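Phosphoribosylaminoimidazole-succinocarboxamide synthase (Ehrlichia chaffeensis str. Arkansas, PDB 3KRE) catalyses the ATP-dependent joining of L-aspartate to the carboxylate of 5-amino-1-(5-phosphoribosyl)imidazole-4-carboxylate, giving SAICAR in de novo purine biosynthesis. Local coordinates at residues Q47-E52 / R98-K103; T106-E111 / F201-N206; V112-L117 / P137-Y142; V190-V195 / A254-A259. All coordinates share one frame; numbering follows the deposited sequence. Where two conformers were deposited one is given.

Contact 1: residues Q47-E52 / R98-K103. With EDO (1,2-ethanediol), chain K.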
# COMPACT_ATOMS: atom_id res chain seq x y z
N GLN A 47 -7.14 12.02 -4.60
CA GLN A 47 -7.03 11.07 -3.52
C GLN A 47 -6.75 11.87 -2.26
O GLN A 47 -5.72 12.55 -2.18
CB GLN A 47 -5.91 10.06 -3.82
CG GLN A 47 -5.77 8.93 -2.83
CD GLN A 47 -4.58 8.03 -3.14
OE1 GLN A 47 -3.43 8.48 -3.18
NE2 GLN A 47 -4.84 6.78 -3.37
N HIS A 48 -7.70 11.82 -1.31
CA HIS A 48 -7.68 12.63 -0.10
C HIS A 48 -7.47 11.69 1.08
O HIS A 48 -8.25 10.72 1.28
CB HIS A 48 -8.97 13.44 0.03
CG HIS A 48 -9.10 14.17 1.33
ND1 HIS A 48 -8.98 15.54 1.43
CD2 HIS A 48 -9.35 13.73 2.59
CE1 HIS A 48 -9.14 15.91 2.69
NE2 HIS A 48 -9.36 14.83 3.42
N PHE A 49 -6.40 11.94 1.83
CA PHE A 49 -6.04 11.10 2.99
C PHE A 49 -6.70 11.60 4.26
O PHE A 49 -6.45 12.74 4.66
CB PHE A 49 -4.51 11.04 3.14
CG PHE A 49 -3.83 10.27 2.04
CD1 PHE A 49 -3.31 8.97 2.28
CD2 PHE A 49 -3.73 10.79 0.77
CE1 PHE A 49 -2.67 8.28 1.23
CE2 PHE A 49 -3.11 10.08 -0.26
CZ PHE A 49 -2.59 8.84 -0.01
N LYS A 50 -7.54 10.76 4.86
CA LYS A 50 -8.13 11.03 6.15
C LYS A 50 -7.22 10.67 7.33
O LYS A 50 -6.17 10.04 7.17
CB LYS A 50 -9.45 10.27 6.32
CG LYS A 50 -10.48 10.58 5.26
CD LYS A 50 -11.80 9.86 5.55
CE LYS A 50 -11.78 8.40 5.20
NZ LYS A 50 -13.01 7.69 5.76
N ASP A 51 -7.63 11.05 8.54
CA ASP A 51 -6.84 10.69 9.73
C ASP A 51 -7.42 9.48 10.45
O ASP A 51 -6.94 9.09 11.51
CB ASP A 51 -6.73 11.86 10.69
CG ASP A 51 -5.81 12.98 10.19
OD1 ASP A 51 -5.01 12.80 9.24
OD2 ASP A 51 -5.89 14.09 10.76
N GLU A 52 -8.43 8.87 9.85
CA GLU A 52 -9.04 7.67 10.35
C GLU A 52 -8.05 6.51 10.21
O GLU A 52 -7.30 6.42 9.22
CB GLU A 52 -10.36 7.40 9.58
CG GLU A 52 -11.40 8.51 9.78
CD GLU A 52 -12.67 8.35 8.92
OE1 GLU A 52 -12.89 7.26 8.38
OE2 GLU A 52 -13.46 9.31 8.80
N ARG A 98 -3.06 16.98 2.24
CA ARG A 98 -3.87 15.77 2.34
C ARG A 98 -4.17 15.10 1.01
O ARG A 98 -4.72 14.00 1.00
CB ARG A 98 -5.19 16.10 2.99
CG ARG A 98 -5.05 16.26 4.47
CD ARG A 98 -6.36 16.30 5.15
NE ARG A 98 -6.09 16.54 6.55
CZ ARG A 98 -5.74 15.60 7.43
NH1 ARG A 98 -5.70 14.33 7.09
NH2 ARG A 98 -5.46 15.96 8.67
N GLU A 99 -3.83 15.77 -0.09
CA GLU A 99 -4.38 15.38 -1.39
C GLU A 99 -3.34 15.26 -2.46
O GLU A 99 -2.37 16.01 -2.51
CB GLU A 99 -5.45 16.38 -1.84
CG GLU A 99 -6.63 16.40 -0.89
CD GLU A 99 -7.73 17.35 -1.26
OE1 GLU A 99 -7.50 18.31 -2.02
OE2 GLU A 99 -8.85 17.13 -0.75
N GLN A 100 -3.58 14.31 -3.33
CA GLN A 100 -2.81 14.19 -4.56
C GLN A 100 -3.77 13.95 -5.70
O GLN A 100 -4.85 13.39 -5.50
CB GLN A 100 -1.72 13.11 -4.46
CG GLN A 100 -2.10 11.84 -3.87
CD GLN A 100 -0.91 10.96 -3.58
OE1 GLN A 100 -0.48 10.22 -4.45
NE2 GLN A 100 -0.40 10.99 -2.33
N LEU A 101 -3.38 14.41 -6.87
CA LEU A 101 -4.10 14.22 -8.11
C LEU A 101 -3.64 12.90 -8.71
O LEU A 101 -2.43 12.67 -8.88
CB LEU A 101 -3.80 15.34 -9.09
CG LEU A 101 -4.73 15.43 -10.32
CD1 LEU A 101 -6.19 15.75 -9.87
CD2 LEU A 101 -4.21 16.47 -11.32
N VAL A 102 -4.59 12.05 -9.05
CA VAL A 102 -4.29 10.76 -9.62
C VAL A 102 -5.22 10.43 -10.79
O VAL A 102 -6.34 11.00 -10.94
CB VAL A 102 -4.39 9.62 -8.57
CG1 VAL A 102 -3.47 9.86 -7.37
CG2 VAL A 102 -5.86 9.48 -8.11
N LYS A 103 -4.76 9.49 -11.62
CA LYS A 103 -5.51 9.01 -12.77
C LYS A 103 -6.77 8.32 -12.28
O LYS A 103 -6.70 7.56 -11.34
CB LYS A 103 -4.69 7.99 -13.57
CG LYS A 103 -3.43 8.56 -14.26
CD LYS A 103 -2.71 7.49 -15.13
CE LYS A 103 -2.64 7.86 -16.64
NZ LYS A 103 -3.85 8.54 -17.13
C1 EDO K . -9.32 14.74 7.27
O1 EDO K . -10.08 14.27 6.15
C2 EDO K . -9.90 14.24 8.61
O2 EDO K . -9.76 12.82 8.87
O HOH W 1 -0.65 7.59 -3.58
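Arg98 and Asp51 close the end of this antiparallel strand pair with a two-nitrogen, end-on salt bridge. NH1 of Arg98 lies 2.7 Å from Asp51 OD1, from above the carboxylate plane, while NH2 reaches OD2 on its syn side but well out of that plane. NH1 also donates to Phe49 O (3.0 Å), in the guanidinium plane, so backbone and carboxylate fix its rotation. Asp51 is buried, and its oxygens accept backbone N-H groups of Gly68 and Glu66. The Arg98 chain runs extended from CG, and its CB sits over one face of the His48 ring, 4.2 Å from the centroid, a CH-pi contact.

That histidine lies on the sheet's more open face. With CG anti to the backbone N (chi1 173°), its ND1 donates to Glu99 OE2 at 2.7 Å, in the ring plane and on the anti side of the carboxylate; NE2 and an ethanediol oxygen share a hydrogen bond. On the other, buried face, Gln47 and Gln100 run side by side with amide planes 69° apart, and one water lies within hydrogen-bonding distance of both OE1 atoms. Their NE2 atoms bind Asp216 O and Asn72 OD1. The Gln100 amide crosses the Phe49 ring obliquely, planes 39° apart, with NE2 3.5 Å from Phe49 CE2. Strands 34-38 and 91-94 flank the pair in the large sheet, and helix 67-84 packs against Phe49, Arg98 and Gln100.

Contact 2: residues T106-E111 / F201-N206. With EDO (1,2-ethanediol), chain M; EDO (1,2-ethanediol), chain F.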
# COMPACT_ATOMS: atom_id res chain seq x y z
N THR A 106 -9.88 1.87 -13.16
CA THR A 106 -10.66 0.81 -12.55
C THR A 106 -9.75 -0.11 -11.77
O THR A 106 -8.81 -0.64 -12.34
CB THR A 106 -11.49 0.03 -13.56
OG1 THR A 106 -12.37 0.97 -14.21
CG2 THR A 106 -12.35 -0.99 -12.86
N ILE A 107 -10.02 -0.25 -10.48
CA ILE A 107 -9.13 -1.00 -9.61
C ILE A 107 -9.49 -2.46 -9.78
O ILE A 107 -10.66 -2.83 -9.78
CB ILE A 107 -9.26 -0.56 -8.14
CG1 ILE A 107 -8.92 0.92 -7.99
CG2 ILE A 107 -8.33 -1.38 -7.22
CD1 ILE A 107 -7.53 1.26 -8.46
N ILE A 108 -8.48 -3.29 -9.97
CA ILE A 108 -8.63 -4.74 -9.98
C ILE A 108 -8.85 -5.21 -8.52
O ILE A 108 -8.14 -4.81 -7.62
CB ILE A 108 -7.39 -5.41 -10.61
CG1 ILE A 108 -7.21 -4.97 -12.07
CG2 ILE A 108 -7.40 -6.96 -10.46
CD1 ILE A 108 -5.80 -4.83 -12.45
N PRO A 109 -9.83 -6.07 -8.29
CA PRO A 109 -10.22 -6.27 -6.89
C PRO A 109 -9.36 -7.32 -6.18
O PRO A 109 -9.91 -8.21 -5.50
CB PRO A 109 -11.66 -6.74 -7.02
CG PRO A 109 -11.62 -7.59 -8.21
CD PRO A 109 -10.62 -6.95 -9.18
N ILE A 110 -8.04 -7.19 -6.33
CA ILE A 110 -7.03 -8.05 -5.70
C ILE A 110 -6.09 -7.19 -4.85
O ILE A 110 -5.69 -6.12 -5.30
CB ILE A 110 -6.16 -8.74 -6.78
CG1 ILE A 110 -7.02 -9.56 -7.74
CG2 ILE A 110 -5.07 -9.60 -6.12
CD1 ILE A 110 -6.26 -10.12 -8.94
N GLU A 111 -5.73 -7.65 -3.67
CA GLU A 111 -4.65 -7.06 -2.88
C GLU A 111 -3.47 -8.01 -3.06
O GLU A 111 -3.63 -9.21 -2.88
CB GLU A 111 -5.03 -7.00 -1.42
CG GLU A 111 -6.19 -6.06 -1.19
CD GLU A 111 -6.44 -5.84 0.26
OE1 GLU A 111 -6.90 -6.78 0.93
OE2 GLU A 111 -6.19 -4.72 0.72
N PHE A 201 -3.58 -2.63 -7.88
CA PHE A 201 -3.37 -2.15 -9.23
C PHE A 201 -4.71 -1.87 -9.88
O PHE A 201 -5.73 -2.46 -9.52
CB PHE A 201 -2.65 -3.20 -10.05
CG PHE A 201 -1.18 -3.43 -9.64
CD1 PHE A 201 -0.14 -2.81 -10.32
CD2 PHE A 201 -0.88 -4.29 -8.59
CE1 PHE A 201 1.20 -3.05 -9.92
CE2 PHE A 201 0.47 -4.49 -8.20
CZ PHE A 201 1.46 -3.91 -8.89
N GLY A 202 -4.68 -1.04 -10.92
CA GLY A 202 -5.86 -0.79 -11.72
C GLY A 202 -5.49 -0.62 -13.18
O GLY A 202 -4.31 -0.68 -13.54
N LYS A 203 -6.49 -0.47 -14.01
CA LYS A 203 -6.27 -0.34 -15.43
C LYS A 203 -7.00 0.87 -15.94
O LYS A 203 -8.05 1.27 -15.35
CB LYS A 203 -6.73 -1.60 -16.15
CG LYS A 203 -5.85 -2.80 -15.88
CD LYS A 203 -5.94 -3.85 -16.95
CE LYS A 203 -7.06 -4.80 -16.75
NZ LYS A 203 -7.15 -5.75 -17.95
N LEU A 204 -6.44 1.45 -17.01
CA LEU A 204 -7.05 2.61 -17.64
C LEU A 204 -8.40 2.27 -18.17
O LEU A 204 -8.67 1.17 -18.73
CB LEU A 204 -6.20 3.24 -18.75
CG LEU A 204 -4.75 3.65 -18.48
CD1 LEU A 204 -4.01 3.97 -19.78
CD2 LEU A 204 -4.69 4.83 -17.50
N HIS A 205 -9.25 3.26 -17.94
CA HIS A 205 -10.52 3.47 -18.59
C HIS A 205 -10.47 3.15 -20.00
O HIS A 205 -9.64 3.71 -20.72
CB HIS A 205 -10.91 4.94 -18.62
N ASN A 206 -11.40 2.30 -20.41
CA ASN A 206 -11.76 2.24 -21.80
C ASN A 206 -10.57 1.81 -22.66
O ASN A 206 -10.52 2.09 -23.84
CB ASN A 206 -12.22 3.62 -22.28
CG ASN A 206 -13.48 4.13 -21.57
OD1 ASN A 206 -14.16 3.41 -20.83
ND2 ASN A 206 -13.83 5.37 -21.87
C1 EDO M . -15.25 0.09 -18.79
O1 EDO M . -15.31 1.07 -19.84
C2 EDO M . -14.10 0.30 -17.79
O2 EDO M . -13.33 1.48 -18.09
C1 EDO F . -5.94 -8.76 2.89
O1 EDO F . -6.40 -7.53 3.46
C2 EDO F . -4.53 -8.98 3.34
O2 EDO F . -4.60 -9.20 4.75
O HOH W 2 -5.20 -4.84 -7.60
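Between Ile107 and Gly202 the two backbones come unusually close, with CA atoms only 3.9 Å apart in a non-hydrogen-bonded antiparallel pair. Gly202 has no side chain, and its CA can lie 3.0 Å from Thr106 O. The side chain of Ile107 reaches over the neighbouring strand, CG2 3.6 Å from Phe201 O.

The pinch is framed by regular backbone bonds. Thr106 and Lys203 exchange two, N to O in each direction, and Ile108 N donates to Phe201 O at 2.9 Å. Ile108 then leans its side chain across the neighbouring strand: CD1 lies 4.3 Å from Phe201 CB and 4.0 Å from Lys203 CG, the aliphatic start of a lysine whose NZ pairs with Glu168.

Here the chain leaves strand 99-107 and enters strand 110-115 through an inverse gamma turn centred on Pro109; both strands pair with 192-204 in the main antiparallel sheet. Beside the turn a water sits between Phe201 and residues 108-110, accepting from Phe201 N at 2.8 Å and lying within donating distance of Ile108 O and Ile110 O. The ring of Phe201, with CG anti to the carbonyl carbon (chi1 -70°), turns away from segment 106-111 and packs on Ile172, Ser176 and Ile179 of helix 166-189.

Contact 3: residues V112-L117 / P137-Y142. With EDO (1,2-ethanediol), chain L.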
# COMPACT_ATOMS: atom_id res chain seq x y z
N VAL A 112 -2.32 -7.48 -3.45
CA VAL A 112 -1.12 -8.28 -3.58
C VAL A 112 -0.29 -8.01 -2.34
O VAL A 112 0.07 -6.86 -2.07
CB VAL A 112 -0.33 -7.91 -4.84
CG1 VAL A 112 0.82 -8.88 -5.02
CG2 VAL A 112 -1.27 -7.88 -6.09
N VAL A 113 -0.01 -9.05 -1.57
CA VAL A 113 0.80 -8.89 -0.37
C VAL A 113 2.13 -9.53 -0.63
O VAL A 113 2.18 -10.68 -1.07
CB VAL A 113 0.13 -9.50 0.88
CG1 VAL A 113 1.08 -9.43 2.07
CG2 VAL A 113 -1.22 -8.79 1.20
N ILE A 114 3.20 -8.77 -0.41
CA ILE A 114 4.57 -9.20 -0.61
C ILE A 114 5.24 -9.25 0.76
O ILE A 114 5.26 -8.25 1.49
CB ILE A 114 5.36 -8.25 -1.56
CG1 ILE A 114 4.67 -8.12 -2.92
CG2 ILE A 114 6.73 -8.80 -1.79
CD1 ILE A 114 3.55 -7.09 -2.97
N ARG A 115 5.79 -10.40 1.11
CA ARG A 115 6.39 -10.61 2.45
C ARG A 115 7.88 -10.95 2.36
O ARG A 115 8.27 -11.92 1.65
CB ARG A 115 5.66 -11.74 3.18
CG ARG A 115 4.13 -11.65 3.20
CD ARG A 115 3.52 -12.73 4.05
NE ARG A 115 2.06 -12.65 4.02
CZ ARG A 115 1.32 -11.89 4.82
NH1 ARG A 115 1.87 -11.13 5.75
NH2 ARG A 115 0.01 -11.92 4.71
N ASN A 116 8.69 -10.18 3.10
CA ASN A 116 10.11 -10.43 3.26
C ASN A 116 10.45 -11.15 4.55
O ASN A 116 11.34 -11.98 4.57
CB ASN A 116 10.89 -9.12 3.14
CG ASN A 116 10.76 -8.51 1.76
OD1 ASN A 116 10.97 -9.19 0.77
ND2 ASN A 116 10.38 -7.24 1.69
N LEU A 117 9.77 -10.78 5.62
CA LEU A 117 9.81 -11.50 6.89
C LEU A 117 8.39 -11.89 7.26
O LEU A 117 7.42 -11.31 6.79
CB LEU A 117 10.40 -10.63 7.99
CG LEU A 117 11.63 -9.75 7.73
CD1 LEU A 117 11.95 -8.99 9.07
CD2 LEU A 117 12.82 -10.55 7.23
N PRO A 137 11.21 -13.61 -1.32
CA PRO A 137 9.90 -13.01 -0.93
C PRO A 137 8.69 -13.87 -1.28
O PRO A 137 8.68 -14.56 -2.33
CB PRO A 137 9.83 -11.69 -1.73
CG PRO A 137 11.22 -11.43 -2.20
CD PRO A 137 11.98 -12.74 -2.22
N ILE A 138 7.67 -13.78 -0.45
CA ILE A 138 6.44 -14.51 -0.63
C ILE A 138 5.29 -13.57 -1.00
O ILE A 138 4.91 -12.70 -0.22
CB ILE A 138 6.05 -15.31 0.64
CG1 ILE A 138 7.12 -16.35 0.93
CG2 ILE A 138 4.68 -16.00 0.44
CD1 ILE A 138 7.00 -17.07 2.25
N ILE A 139 4.71 -13.81 -2.16
CA ILE A 139 3.56 -13.11 -2.64
C ILE A 139 2.33 -13.93 -2.32
O ILE A 139 2.29 -15.13 -2.60
CB ILE A 139 3.62 -12.89 -4.13
CG1 ILE A 139 4.74 -11.91 -4.43
CG2 ILE A 139 2.26 -12.33 -4.65
CD1 ILE A 139 4.96 -11.65 -5.88
N GLU A 140 1.36 -13.26 -1.74
CA GLU A 140 0.02 -13.82 -1.54
C GLU A 140 -1.03 -12.87 -2.11
O GLU A 140 -0.89 -11.64 -2.02
CB GLU A 140 -0.22 -14.03 -0.06
CG GLU A 140 0.66 -15.08 0.67
CD GLU A 140 0.32 -15.22 2.14
OE1 GLU A 140 0.14 -14.18 2.80
OE2 GLU A 140 0.22 -16.37 2.64
N PHE A 141 -2.10 -13.45 -2.67
CA PHE A 141 -3.19 -12.68 -3.27
C PHE A 141 -4.45 -12.77 -2.44
O PHE A 141 -4.77 -13.84 -1.93
CB PHE A 141 -3.50 -13.22 -4.66
CG PHE A 141 -2.38 -13.07 -5.63
CD1 PHE A 141 -2.10 -11.83 -6.18
CD2 PHE A 141 -1.59 -14.16 -6.01
CE1 PHE A 141 -1.08 -11.67 -7.10
CE2 PHE A 141 -0.53 -14.00 -6.92
CZ PHE A 141 -0.28 -12.75 -7.47
N TYR A 142 -5.17 -11.64 -2.31
CA TYR A 142 -6.44 -11.62 -1.60
C TYR A 142 -7.49 -10.94 -2.45
O TYR A 142 -7.20 -9.99 -3.15
CB TYR A 142 -6.31 -10.91 -0.26
CG TYR A 142 -5.32 -11.57 0.65
CD1 TYR A 142 -5.74 -12.43 1.64
CD2 TYR A 142 -3.95 -11.34 0.49
CE1 TYR A 142 -4.84 -13.04 2.46
CE2 TYR A 142 -3.04 -11.96 1.30
CZ TYR A 142 -3.49 -12.81 2.31
OH TYR A 142 -2.59 -13.44 3.13
C1 EDO L . 10.01 -16.05 -5.40
O1 EDO L . 10.57 -15.08 -4.49
C2 EDO L . 9.77 -17.37 -4.66
O2 EDO L . 9.20 -17.14 -3.34
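Strands 110-115 and 133-143 form an antiparallel pair in the main sheet of SAICAR synthetase, and an Arg115-Glu140-Tyr142 cluster lies on one of its faces. Glu140 OE1 gathers three donors. Arg115 grips it side-on, through NE at 2.7 Å and NH2 at 3.0 Å, with the oxygen in the guanidinium plane and the carboxylate turned 85° to it; Tyr142 OH donates to the same atom from above the carboxylate plane (2.8 Å). Arg115 reaches it with an extended chain, and CG1 of Val113 lies over the centre of one guanidinium face. The other oxygen, OE2, pairs with Arg125, so Glu140 is held between two arginines, which probably favours its charged form.

Segments 112-115 and 137-142 run antiparallel, their directions 161° apart, and alternate hydrogen-bonded pairs, Val113 with Glu140 and Arg115 with Ile138, with non-hydrogen-bonded ones. On the opposite face the side chains are apolar. Val112 straddles two neighbours, CG1 at 3.8 Å from Ile139 CG2 and CG2 at 3.9 Å from Phe141 CE1, meeting that ring at its edge, while Ile139 CG2 lies over one face, toward its rim. Helix 166-189 packs against this side, touching Val112 and Phe141.

Contact 4: residues V190-V195 / A254-A259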
# COMPACT_ATOMS: atom_id res chain seq x y z
N VAL A 190 17.89 4.24 4.47
CA VAL A 190 17.57 5.16 5.56
C VAL A 190 17.30 4.39 6.84
O VAL A 190 16.71 4.92 7.78
CB VAL A 190 16.44 6.13 5.17
CG1 VAL A 190 16.88 6.94 3.97
CG2 VAL A 190 15.12 5.34 4.92
N GLY A 191 17.76 3.15 6.91
CA GLY A 191 17.79 2.39 8.17
C GLY A 191 16.48 1.74 8.60
O GLY A 191 16.25 1.53 9.80
N ILE A 192 15.67 1.37 7.61
CA ILE A 192 14.36 0.77 7.80
C ILE A 192 14.27 -0.52 7.00
O ILE A 192 14.69 -0.57 5.84
CB ILE A 192 13.25 1.73 7.28
CG1 ILE A 192 13.20 3.00 8.17
CG2 ILE A 192 11.90 0.98 7.24
CD1 ILE A 192 12.18 4.15 7.75
N LYS A 193 13.73 -1.56 7.63
CA LYS A 193 13.50 -2.84 6.98
C LYS A 193 12.07 -2.90 6.49
O LYS A 193 11.14 -2.72 7.29
CB LYS A 193 13.72 -4.00 7.96
CG LYS A 193 13.51 -5.40 7.40
CD LYS A 193 14.35 -5.65 6.12
CE LYS A 193 14.09 -7.06 5.55
NZ LYS A 193 14.90 -7.34 4.30
N LEU A 194 11.89 -3.16 5.19
CA LEU A 194 10.57 -3.38 4.64
C LEU A 194 10.19 -4.82 4.89
O LEU A 194 10.70 -5.73 4.24
CB LEU A 194 10.56 -3.13 3.13
CG LEU A 194 9.25 -3.28 2.39
CD1 LEU A 194 8.17 -2.35 2.96
CD2 LEU A 194 9.47 -2.99 0.87
N VAL A 195 9.33 -5.01 5.89
CA VAL A 195 8.97 -6.35 6.35
C VAL A 195 8.00 -7.01 5.37
O VAL A 195 8.19 -8.14 4.92
CB VAL A 195 8.39 -6.23 7.79
CG1 VAL A 195 7.71 -7.54 8.25
CG2 VAL A 195 9.48 -5.76 8.78
N ALA A 254 8.52 9.45 7.55
CA ALA A 254 8.55 10.65 6.71
C ALA A 254 9.86 11.41 6.80
O ALA A 254 10.41 11.88 5.78
CB ALA A 254 7.39 11.57 7.02
N HIS A 255 10.37 11.56 8.00
CA HIS A 255 11.62 12.26 8.18
C HIS A 255 12.78 11.58 7.54
O HIS A 255 13.58 12.23 6.88
CB HIS A 255 11.91 12.47 9.65
CG HIS A 255 11.03 13.47 10.30
ND1 HIS A 255 10.93 13.60 11.67
CD2 HIS A 255 10.21 14.41 9.77
CE1 HIS A 255 10.07 14.57 11.95
NE2 HIS A 255 9.64 15.08 10.82
N LYS A 256 12.90 10.28 7.77
CA LYS A 256 14.01 9.49 7.19
C LYS A 256 13.96 9.44 5.67
O LYS A 256 15.01 9.46 5.02
CB LYS A 256 13.98 8.08 7.76
CG LYS A 256 14.45 8.07 9.19
CD LYS A 256 14.56 6.66 9.71
CE LYS A 256 15.76 6.55 10.65
NZ LYS A 256 16.39 5.27 10.43
N LEU A 257 12.75 9.44 5.10
CA LEU A 257 12.60 9.52 3.67
C LEU A 257 12.82 10.93 3.08
O LEU A 257 13.02 11.06 1.85
CB LEU A 257 11.21 9.02 3.26
CG LEU A 257 10.98 7.51 3.39
CD1 LEU A 257 9.56 7.18 2.98
CD2 LEU A 257 11.93 6.72 2.51
N ASN A 258 12.77 11.96 3.92
CA ASN A 258 12.74 13.36 3.47
C ASN A 258 11.53 13.60 2.57
O ASN A 258 11.63 14.27 1.54
CB ASN A 258 14.04 13.74 2.74
CG ASN A 258 14.25 15.23 2.66
OD1 ASN A 258 13.67 16.01 3.43
ND2 ASN A 258 15.13 15.66 1.73
N ALA A 259 10.38 13.07 3.00
CA ALA A 259 9.17 13.09 2.18
C ALA A 259 8.33 14.34 2.33
O ALA A 259 7.41 14.54 1.55
CB ALA A 259 8.30 11.86 2.48
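This is a small helix-to-loop contact, where the last turn of helix 246-257 leans on the link between helix 166-189 and strand 192-204. Each helix ends nearby in a Schellman motif. Gly191, with positive phi, is the C-prime residue that ends helix 166-189, and Asn258, also with positive phi, ends helix 246-257, where Ala259 N returns to Ala254 O and Asn258 N to His255 O.

Lys256 makes the largest single contribution. Its side chain slides past that of Val190 in the opposite direction, CB standing 4.1 Å from Val190 CB. CD passes 4.0 Å from Ile192 CD1; beyond it the bends at the third and fourth torsions (chi3 144°, chi4 -142°) carry NZ back to the loop. Asp227, on strand 223-227, forms a long, weak ion pair with the same ammonium group.

Val190 answers with its methyl groups. CG1 presses close to the helix backbone, 3.3 Å from Lys256 O, whereas CG2 faces Leu257 CD2 at 4.2 Å. Leu257 is buried and carries this apolar patch inward to Leu186 of helix 166-189 and to Ile74, Phe77 and Leu78 of helix 67-84, so three helices converge on Leu257. The polar link is a single hydrogen bond: Lys256 NZ donates to Val190 O at 2.7 Å, tilted 18° from the carbonyl plane.

How the contacts relate
From the N terminus, contact 1 closes first, bringing strand 99-107 back to strand 44-49 after the excursion through helix 67-84. Continuing along strand 99-107, the chain opens contact 2, which closes some ninety residues later on strand 192-204. Contact 3 forms and closes wholly within that span, joining strands 110-115 and 133-143; it meets contact 2 where Glu111 N probably bonds to Tyr142 O. Contact 4 opens at the start of strand 192-204, before contact 2 has closed, so the two cross; it fastens helix 246-257 near the C terminus. Asn116 probably bonds to Val195 O and Leu194 O, joining contacts 3 and 4.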